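Local coordinates for protein dendroaspis polylepis MT9 (Dendroaspis polylepis, PDB 6R5M) that antagonizes the muscarinic type 2 acetylcholine receptor selectively among muscarinic subtypes and reverses agonist-induced relaxation of rat and human arteries, at residues Thr1-Gln6 / Lys15-Asn20; Tyr23-Arg28 / Gly37-Val42. All coordinates share one frame; numbering follows the deposited sequence. Where two conformers were deposited one is given.

Contact 1: residues Thr1-Gln6 / Lys15-Asn20; sequences TICHIQ and KTCEEN
The side chain of I5 lies aslant over K15, its CG1 only 3.3 Å from K15 CB, tighter than ordinary van der Waals contact. With chi1 at -58°, I5 CG1 is turned opposite the carbonyl carbon; its CD1 continues along the lysine to CD, while the extended K15 chain carries its amine away. This is the antiparallel beta hairpin of strands 2-4 and 14-16, the first finger of the three-finger toxin fold. C3 and K15 form a hydrogen-bonded pair: C3 N reaches K15 O at 2.9 Å along a nearly straight N-H...O line (171°), and K15 N returns the bond to C3 O. Next along the ladder, I2 and T16 make a non-hydrogen-bonded pair whose side chains lie side by side and point the same way. C3 SG stands 3.4 Å from C17 SG, so the disulfides C3-C22 and C17-C36 touch. At the N-terminal end T1 ties the hairpin to the segment that follows it. C17 N donates to T1 O (2.8 Å), and the amino group T1 N donates to both C17 O (2.9 Å) and E19 O (3.2 Å). Finally, T1 OG1 donates to N20 O at 2.7 Å from above the carbonyl plane, 50° out of it, and accepts a hydrogen bond from a water that also donates to N20 OD1.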
loop_
_atom_site.group_PDB
_atom_site.type_symbol
_atom_site.label_atom_id
_atom_site.label_comp_id
_atom_site.label_asym_id
_atom_site.label_seq_id
_atom_site.Cartn_x
_atom_site.Cartn_y
_atom_site.Cartn_z
ATOM N N THR A 1 -10.315 -0.078 6.921
ATOM C CA THR A 1 -9.926 -1.185 6.055
ATOM C C THR A 1 -8.612 -1.805 6.553
ATOM O O THR A 1 -7.735 -1.087 7.019
ATOM C CB THR A 1 -9.882 -0.707 4.585
ATOM O OG1 THR A 1 -11.123 -0.074 4.279
ATOM C CG2 THR A 1 -9.670 -1.845 3.589
ATOM N N ILE A 2 -8.495 -3.137 6.489
ATOM C CA ILE A 2 -7.266 -3.835 6.881
ATOM C C ILE A 2 -6.333 -3.831 5.663
ATOM O O ILE A 2 -6.707 -4.334 4.606
ATOM C CB ILE A 2 -7.549 -5.263 7.444
ATOM C CG1 ILE A 2 -8.357 -5.178 8.775
ATOM C CG2 ILE A 2 -6.238 -6.064 7.628
ATOM C CD1 ILE A 2 -9.154 -6.422 9.139
ATOM N N CYS A 3 -5.138 -3.242 5.801
ATOM C CA CYS A 3 -4.174 -3.118 4.707
ATOM C C CYS A 3 -2.848 -3.782 5.025
ATOM O O CYS A 3 -2.366 -3.682 6.161
ATOM C CB CYS A 3 -3.958 -1.647 4.335
ATOM S SG CYS A 3 -5.472 -0.701 4.014
ATOM N N HIS A 4 -2.199 -4.356 3.984
ATOM C CA HIS A 4 -0.829 -4.893 4.077
ATOM C C HIS A 4 0.090 -3.680 4.305
ATOM O O HIS A 4 -0.130 -2.625 3.700
ATOM C CB HIS A 4 -0.415 -5.600 2.763
ATOM C CG HIS A 4 -1.079 -6.925 2.518
ATOM N ND1 HIS A 4 -0.614 -8.092 3.124
ATOM C CD2 HIS A 4 -2.099 -7.243 1.685
ATOM C CE1 HIS A 4 -1.401 -9.065 2.675
ATOM N NE2 HIS A 4 -2.298 -8.605 1.801
ATOM N N ILE A 5 1.042 -3.797 5.253
ATOM C CA ILE A 5 1.991 -2.723 5.549
ATOM C C ILE A 5 3.370 -3.181 5.178
ATOM O O ILE A 5 3.749 -4.306 5.484
ATOM C CB ILE A 5 1.935 -2.204 7.024
ATOM C CG1 ILE A 5 0.524 -1.692 7.395
ATOM C CG2 ILE A 5 3.011 -1.129 7.315
ATOM C CD1 ILE A 5 0.079 -0.310 6.857
ATOM N N GLN A 6 4.134 -2.288 4.553
ATOM C CA GLN A 6 5.515 -2.568 4.183
ATOM C C GLN A 6 6.474 -2.218 5.326
ATOM O O GLN A 6 6.483 -1.089 5.810
ATOM C CB GLN A 6 5.887 -1.813 2.895
ATOM C CG GLN A 6 7.195 -2.284 2.257
ATOM C CD GLN A 6 7.123 -3.647 1.582
ATOM O OE1 GLN A 6 6.053 -4.228 1.357
ATOM N NE2 GLN A 6 8.282 -4.183 1.237
ATOM N N LYS A 15 -2.315 -3.660 9.015
ATOM C CA LYS A 15 -2.765 -2.572 9.886
ATOM C C LYS A 15 -4.243 -2.298 9.654
ATOM O O LYS A 15 -4.682 -2.236 8.502
ATOM C CB LYS A 15 -1.922 -1.306 9.637
ATOM C CG LYS A 15 -2.327 -0.057 10.406
ATOM C CD LYS A 15 -1.325 1.074 10.218
ATOM C CE LYS A 15 -1.814 2.348 10.870
ATOM N NZ LYS A 15 -0.913 3.495 10.593
ATOM N N THR A 16 -5.006 -2.145 10.749
ATOM C CA THR A 16 -6.424 -1.785 10.699
ATOM C C THR A 16 -6.444 -0.257 10.514
ATOM O O THR A 16 -6.158 0.493 11.459
ATOM C CB THR A 16 -7.160 -2.290 11.956
ATOM O OG1 THR A 16 -6.872 -3.679 12.144
ATOM C CG2 THR A 16 -8.668 -2.081 11.880
ATOM N N CYS A 17 -6.702 0.187 9.274
ATOM C CA CYS A 17 -6.715 1.608 8.899
ATOM C C CYS A 17 -8.059 2.259 9.156
ATOM O O CYS A 17 -9.101 1.625 8.963
ATOM C CB CYS A 17 -6.297 1.803 7.442
ATOM S SG CYS A 17 -4.851 0.837 6.936
ATOM N N GLU A 18 -8.026 3.560 9.527
ATOM C CA GLU A 18 -9.204 4.409 9.696
ATOM C C GLU A 18 -9.726 4.743 8.297
ATOM O O GLU A 18 -10.929 4.931 8.115
ATOM C CB GLU A 18 -8.826 5.711 10.422
ATOM C CG GLU A 18 -8.791 5.588 11.936
ATOM C CD GLU A 18 -8.047 6.722 12.610
ATOM O OE1 GLU A 18 -8.605 7.841 12.681
ATOM O OE2 GLU A 18 -6.900 6.494 13.063
ATOM N N GLU A 19 -8.798 4.810 7.308
ATOM C CA GLU A 19 -9.074 5.078 5.894
ATOM C C GLU A 19 -9.800 3.897 5.261
ATOM O O GLU A 19 -9.590 2.748 5.649
ATOM C CB GLU A 19 -7.774 5.345 5.100
ATOM C CG GLU A 19 -6.983 6.570 5.536
ATOM C CD GLU A 19 -5.906 6.324 6.580
ATOM O OE1 GLU A 19 -5.932 5.266 7.248
ATOM O OE2 GLU A 19 -5.030 7.203 6.736
ATOM N N ASN A 20 -10.618 4.195 4.245
ATOM C CA ASN A 20 -11.360 3.217 3.472
ATOM C C ASN A 20 -10.456 2.527 2.435
ATOM O O ASN A 20 -10.751 1.406 2.018
ATOM C CB ASN A 20 -12.521 3.908 2.778
ATOM C CG ASN A 20 -13.531 2.973 2.202
ATOM O OD1 ASN A 20 -13.983 2.002 2.829
ATOM N ND2 ASN A 20 -13.931 3.277 0.994
HETATM O O HOH W 1 -13.032 1.493 5.919
#

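Contact 2: residues Tyr23-Arg28 / Gly37-Val42; sequences YKMSVR and GCPSAV. With PGO (S-1,2-propanediol), chain G.
Hydroxyl O2 of an S-1,2-propanediol, probably from the crystallisation liquor, is held twice by S40: backbone S40 N donates to O2 at 3.1 Å with an N-H...O angle of 155°, and S40 OG makes a weak bond to the same O2 at 3.3 Å. Immediately before this serine, P39 turns its ring onto Y23, and that pair carries the contact between the two segments, which share no direct hydrogen bond. P39 CG stands 3.8 Å from the centroid of the Y23 ring and only 7° off the ring normal, the geometry of a CH-pi interaction over the centre of the face. P39 CD sits over the root of the ring, 3.5 Å from Y23 CG. At the ring edge, near its plane, G37 O approaches Y23 CD1 to 3.4 Å. M25 extends the apolar patch: its chain is extended to SD and then bends (chi3 -90°), bringing the terminal methyl CE to 4.0 Å from P39 CG and 3.9 Å from A41 CB. The segment 37-42 thus runs over the strand as an irregular loop at the start of the third finger of the toxin fold. It leaves strand 30-36 and leads to strand 45-50, to which C38 is tied by its disulfide with C49 and A41 by packing on V47. Beneath it, strand 22-27 is the central strand of the antiparallel sheet, between 30-36 and 45-50.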
loop_
_atom_site.group_PDB
_atom_site.type_symbol
_atom_site.label_atom_id
_atom_site.label_comp_id
_atom_site.label_asym_id
_atom_site.label_seq_id
_atom_site.Cartn_x
_atom_site.Cartn_y
_atom_site.Cartn_z
ATOM N N TYR A 23 -3.049 1.103 -0.293
ATOM C CA TYR A 23 -2.222 1.436 -1.446
ATOM C C TYR A 23 -0.980 0.580 -1.545
ATOM O O TYR A 23 -0.504 0.034 -0.546
ATOM C CB TYR A 23 -1.835 2.929 -1.451
ATOM C CG TYR A 23 -0.699 3.275 -0.509
ATOM C CD1 TYR A 23 -0.948 3.637 0.812
ATOM C CD2 TYR A 23 0.626 3.239 -0.939
ATOM C CE1 TYR A 23 0.094 3.957 1.680
ATOM C CE2 TYR A 23 1.676 3.522 -0.068
ATOM C CZ TYR A 23 1.404 3.887 1.239
ATOM O OH TYR A 23 2.437 4.182 2.097
ATOM N N LYS A 24 -0.417 0.535 -2.741
ATOM C CA LYS A 24 0.849 -0.088 -3.046
ATOM C C LYS A 24 1.550 0.895 -3.958
ATOM O O LYS A 24 1.034 1.220 -5.036
ATOM C CB LYS A 24 0.667 -1.465 -3.699
ATOM C CG LYS A 24 1.985 -2.216 -3.904
ATOM C CD LYS A 24 1.772 -3.718 -4.075
ATOM C CE LYS A 24 1.563 -4.097 -5.512
ATOM N NZ LYS A 24 1.622 -5.571 -5.673
ATOM N N MET A 25 2.694 1.399 -3.507
ATOM C CA MET A 25 3.486 2.367 -4.249
ATOM C C MET A 25 4.766 1.725 -4.755
ATOM O O MET A 25 5.479 1.074 -3.977
ATOM C CB MET A 25 3.769 3.607 -3.388
ATOM C CG MET A 25 4.280 4.790 -4.208
ATOM S SD MET A 25 4.489 6.276 -3.214
ATOM C CE MET A 25 2.881 6.988 -3.392
ATOM N N SER A 26 5.032 1.872 -6.065
ATOM C CA SER A 26 6.215 1.304 -6.709
ATOM C C SER A 26 6.945 2.241 -7.671
ATOM O O SER A 26 6.351 3.175 -8.217
ATOM C CB SER A 26 5.915 -0.060 -7.334
ATOM O OG SER A 26 5.065 0.051 -8.460
ATOM N N VAL A 27 8.241 1.980 -7.872
ATOM C CA VAL A 27 9.106 2.663 -8.841
ATOM C C VAL A 27 9.920 1.576 -9.546
ATOM O O VAL A 27 10.618 0.797 -8.889
ATOM C CB VAL A 27 9.948 3.869 -8.318
ATOM C CG1 VAL A 27 10.852 3.492 -7.168
ATOM C CG2 VAL A 27 10.747 4.528 -9.439
ATOM N N ARG A 28 9.801 1.487 -10.884
ATOM C CA ARG A 28 10.455 0.460 -11.714
ATOM C C ARG A 28 10.097 -0.971 -11.216
ATOM O O ARG A 28 10.947 -1.848 -11.269
ATOM C CB ARG A 28 12.000 0.666 -11.769
ATOM C CG ARG A 28 12.521 1.495 -12.939
ATOM C CD ARG A 28 14.029 1.698 -12.823
ATOM N NE ARG A 28 14.593 2.459 -13.942
ATOM C CZ ARG A 28 15.773 3.081 -13.914
ATOM N NH1 ARG A 28 16.511 3.069 -12.812
ATOM N NH2 ARG A 28 16.197 3.760 -14.970
ATOM N N GLY A 37 -4.697 4.405 3.258
ATOM C CA GLY A 37 -5.063 5.528 2.393
ATOM C C GLY A 37 -4.681 5.385 0.926
ATOM O O GLY A 37 -4.269 4.308 0.485
ATOM N N CYS A 38 -4.848 6.473 0.151
ATOM C CA CYS A 38 -4.497 6.515 -1.270
ATOM C C CYS A 38 -3.693 7.786 -1.560
ATOM O O CYS A 38 -4.274 8.859 -1.713
ATOM C CB CYS A 38 -5.724 6.388 -2.173
ATOM S SG CYS A 38 -5.333 6.323 -3.950
ATOM N N PRO A 39 -2.348 7.706 -1.559
ATOM C CA PRO A 39 -1.551 8.909 -1.817
ATOM C C PRO A 39 -1.436 9.248 -3.305
ATOM O O PRO A 39 -1.554 8.375 -4.161
ATOM C CB PRO A 39 -0.184 8.575 -1.204
ATOM C CG PRO A 39 -0.227 7.114 -0.828
ATOM C CD PRO A 39 -1.483 6.529 -1.376
ATOM N N SER A 40 -1.215 10.523 -3.608
ATOM C CA SER A 40 -1.008 10.995 -4.980
ATOM C C SER A 40 0.470 10.785 -5.378
ATOM O O SER A 40 1.352 10.959 -4.535
ATOM C CB SER A 40 -1.366 12.477 -5.090
ATOM O OG SER A 40 -0.707 13.251 -4.099
ATOM N N ALA A 41 0.753 10.466 -6.663
ATOM C CA ALA A 41 2.132 10.322 -7.170
ATOM C C ALA A 41 2.257 10.427 -8.691
ATOM O O ALA A 41 1.422 9.898 -9.432
ATOM C CB ALA A 41 2.781 9.037 -6.672
ATOM N N VAL A 42 3.318 11.100 -9.143
ATOM C CA VAL A 42 3.628 11.303 -10.565
ATOM C C VAL A 42 4.781 10.358 -10.950
ATOM O O VAL A 42 5.556 9.961 -10.077
ATOM C CB VAL A 42 3.975 12.794 -10.873
ATOM C CG1 VAL A 42 3.855 13.096 -12.365
ATOM C CG2 VAL A 42 3.093 13.750 -10.075
HETATM C C1 PGO G . -1.545 13.796 0.265
HETATM C C2 PGO G . -1.507 12.327 -0.102
HETATM C C3 PGO G . -1.353 11.455 1.112
HETATM O O1 PGO G . -1.637 14.622 -0.894
HETATM O O2 PGO G . -0.430 12.090 -1.002
#

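In the fold
Contact 1 closes before contact 2 opens along the chain, and the two lie on opposite sides of the molecular centre, their own centres about 15 Å apart. They nevertheless meet at the disulfide-rich base of the fold, where E19 CB packs 3.7 Å from G37 N. Covalent links follow the same route: C3 bonds to C22, the residue before Y23, and C17 to C36, the residue before G37. Contact 1 lies at the base of the first finger, and contact 2 lies between the second finger and the start of the third. A propanediol, probably from the crystallisation liquor, also lies about 4 Å from the E19 side chain.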